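Local coordinates for protein P450 epoxidase (Sorangium cellulosum, PDB 1Q5D) that is a haem-containing enzyme of the cytochrome P450 family, a single chain that holds its haem iron within a mainly helical fold, at residues 107-112 against 226-231. Numbering follows the deposited sequence.
Sequences RKLVNP and LTMLLQ. With HEM (protoporphyrin IX containing Fe), chain B.
In the cytochrome P450 fold, helix 100-110, which in this family is the C helix, carries residues that hydrogen-bond to the haem, among them Arg-107 to a propionate, on one face and packs on helix 225-234 with another, through Leu-109, Met-228 and Leu-229. The side chains meet through apolar groups. Leu-109 sends its two methyl groups to different partners: CD1 lies 4.1 Å from SD of Met-228, the two side chains running past each other in opposite directions, while CD2 meets CD2 of Leu-229 at 4.0 Å. With CG of Met-228 anti to the backbone N (chi1 -178°) and the chain then bent twice, CE curls back to within 3.7 Å of the Leu-109 carbonyl O. Leu-229 reaches the contact by its branch end, and its side chain also packs on Leu-244 and Leu-247 of helix 241-255, so it sits at the junction of helix 225-234 with helices 100-110 and 241-255; Leu-109 also touches Leu-239 in the loop before helix 241-255.

The haem-facing side of the same helical turn is polar. Arg-107 donates from NH1 to the propionate oxygen O2D of the haem at 2.8 Å and to the carbonyl O of Val-364, and NE2 of His-103, one turn earlier, also hydrogen-bonds to the haem. The nearby guanidinium charge probably stabilises the propionate as an anion. Asn-111, in the second shell, helps fix the rotation of the guanidinium: its OD1 lies at the edge of that group and in its plane, and Arg-107 grips it side-on, with NE at 2.8 Å and NH2 at 3.0 Å from OD1 of Asn-111.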
# COMPACT_ATOMS: atom_id res chain seq x y z
N ARG A 107 1.82 14.43 10.74
CA ARG A 107 2.47 14.39 9.42
C ARG A 107 3.63 15.39 9.29
O ARG A 107 4.69 15.06 8.77
CB ARG A 107 1.46 14.64 8.29
CG ARG A 107 0.51 13.47 8.02
CD ARG A 107 1.21 12.18 7.64
NE ARG A 107 2.06 12.32 6.44
CZ ARG A 107 1.68 12.02 5.21
NH1 ARG A 107 0.44 11.56 5.00
NH2 ARG A 107 2.53 12.19 4.19
N LYS A 108 3.42 16.61 9.78
CA LYS A 108 4.46 17.65 9.68
C LYS A 108 5.71 17.16 10.40
O LYS A 108 6.84 17.38 9.96
CB LYS A 108 3.94 18.98 10.26
CG LYS A 108 4.95 20.13 10.28
CD LYS A 108 4.25 21.50 10.26
CE LYS A 108 5.25 22.64 10.14
NZ LYS A 108 4.90 23.77 11.06
N LEU A 109 5.49 16.45 11.50
CA LEU A 109 6.58 15.88 12.30
C LEU A 109 7.36 14.76 11.60
O LEU A 109 8.59 14.73 11.67
CB LEU A 109 6.00 15.37 13.62
CG LEU A 109 6.90 14.80 14.71
CD1 LEU A 109 7.76 15.88 15.35
CD2 LEU A 109 6.05 14.12 15.75
N VAL A 110 6.66 13.84 10.93
CA VAL A 110 7.34 12.66 10.39
C VAL A 110 7.74 12.80 8.92
O VAL A 110 8.66 12.12 8.46
CB VAL A 110 6.51 11.35 10.62
CG1 VAL A 110 5.23 11.37 9.79
CG2 VAL A 110 7.34 10.10 10.35
N ASN A 111 7.08 13.70 8.18
CA ASN A 111 7.32 13.82 6.73
C ASN A 111 8.81 14.00 6.34
O ASN A 111 9.29 13.35 5.41
CB ASN A 111 6.45 14.93 6.10
CG ASN A 111 5.01 14.47 5.85
OD1 ASN A 111 4.70 13.28 5.96
ND2 ASN A 111 4.13 15.41 5.50
N PRO A 112 9.55 14.86 7.06
CA PRO A 112 10.97 15.07 6.74
C PRO A 112 11.79 13.78 6.75
O PRO A 112 12.74 13.64 5.98
CB PRO A 112 11.43 16.04 7.83
CG PRO A 112 10.17 16.83 8.15
CD PRO A 112 9.09 15.74 8.16
N LEU A 226 12.98 6.98 14.92
CA LEU A 226 12.36 6.63 16.20
C LEU A 226 12.82 7.52 17.34
O LEU A 226 12.01 8.03 18.12
CB LEU A 226 12.59 5.16 16.54
CG LEU A 226 11.73 4.13 15.81
CD1 LEU A 226 11.94 2.75 16.43
CD2 LEU A 226 10.23 4.51 15.84
N THR A 227 14.13 7.72 17.46
CA THR A 227 14.64 8.63 18.49
C THR A 227 13.97 10.00 18.35
O THR A 227 13.55 10.61 19.34
CB THR A 227 16.16 8.79 18.38
OG1 THR A 227 16.79 7.56 18.74
CG2 THR A 227 16.70 9.79 19.42
N MET A 228 13.89 10.48 17.12
CA MET A 228 13.26 11.78 16.85
C MET A 228 11.81 11.79 17.35
O MET A 228 11.39 12.74 18.02
CB MET A 228 13.33 12.11 15.35
CG MET A 228 12.73 13.48 15.01
SD MET A 228 10.94 13.39 14.76
CE MET A 228 10.89 12.31 13.28
N LEU A 229 11.06 10.74 17.02
CA LEU A 229 9.67 10.65 17.46
C LEU A 229 9.60 10.59 18.98
O LEU A 229 8.79 11.28 19.61
CB LEU A 229 8.98 9.42 16.83
CG LEU A 229 8.79 9.48 15.31
CD1 LEU A 229 8.34 8.12 14.73
CD2 LEU A 229 7.81 10.60 14.93
N LEU A 230 10.48 9.80 19.58
CA LEU A 230 10.46 9.66 21.04
C LEU A 230 10.72 10.98 21.75
O LEU A 230 10.07 11.30 22.74
CB LEU A 230 11.45 8.58 21.47
CG LEU A 230 10.98 7.19 21.05
CD1 LEU A 230 12.15 6.20 20.87
CD2 LEU A 230 9.94 6.66 22.01
N GLN A 231 11.64 11.77 21.20
CA GLN A 231 11.95 13.08 21.77
C GLN A 231 10.77 14.03 21.64
O GLN A 231 10.45 14.76 22.58
CB GLN A 231 13.19 13.67 21.11
CG GLN A 231 14.45 12.93 21.46
CD GLN A 231 15.67 13.55 20.80
OE1 GLN A 231 16.80 13.14 21.06
NE2 GLN A 231 15.44 14.56 19.97
CHA HEM B . -1.19 6.33 2.82
CHB HEM B . -0.53 3.85 -1.25
CHC HEM B . 3.82 2.38 0.36
CHD HEM B . 2.88 4.37 4.63
C1A HEM B . -1.34 5.86 1.54
C2A HEM B . -2.42 6.20 0.64
C3A HEM B . -2.24 5.50 -0.48
C4A HEM B . -1.05 4.70 -0.32
CMA HEM B . -3.16 5.54 -1.74
CAA HEM B . -3.55 7.20 0.94
CBA HEM B . -4.82 6.47 1.39
CGA HEM B . -5.94 7.47 1.58
O1A HEM B . -7.04 7.08 2.08
O2A HEM B . -5.74 8.68 1.25
C1B HEM B . 0.70 3.25 -1.14
C2B HEM B . 1.29 2.45 -2.18
C3B HEM B . 2.47 2.03 -1.74
C4B HEM B . 2.68 2.55 -0.41
CMB HEM B . 0.67 2.08 -3.55
CAB HEM B . 3.39 1.15 -2.60
CBB HEM B . 4.35 0.41 -2.07
C1C HEM B . 3.98 2.81 1.64
C2C HEM B . 5.15 2.65 2.47
C3C HEM B . 4.88 3.21 3.65
C4C HEM B . 3.53 3.75 3.59
CMC HEM B . 6.45 1.95 1.99
CAC HEM B . 5.74 3.33 4.92
CBC HEM B . 7.04 3.09 4.89
C1D HEM B . 1.67 5.02 4.55
C2D HEM B . 1.03 5.62 5.68
C3D HEM B . -0.24 6.24 5.12
C4D HEM B . -0.24 5.93 3.72
CMD HEM B . 1.53 5.65 7.13
CAD HEM B . -1.29 7.05 5.89
CBD HEM B . -1.04 8.52 5.51
CGD HEM B . -2.04 9.43 6.18
O1D HEM B . -3.20 8.98 6.37
O2D HEM B . -1.68 10.59 6.53
NA HEM B . -0.52 4.94 0.93
NB HEM B . 1.57 3.32 -0.05
NC HEM B . 3.01 3.47 2.36
ND HEM B . 0.90 5.21 3.41
FE HEM B . 1.32 4.35 1.59
O HOH W 1 0.23 2.56 2.27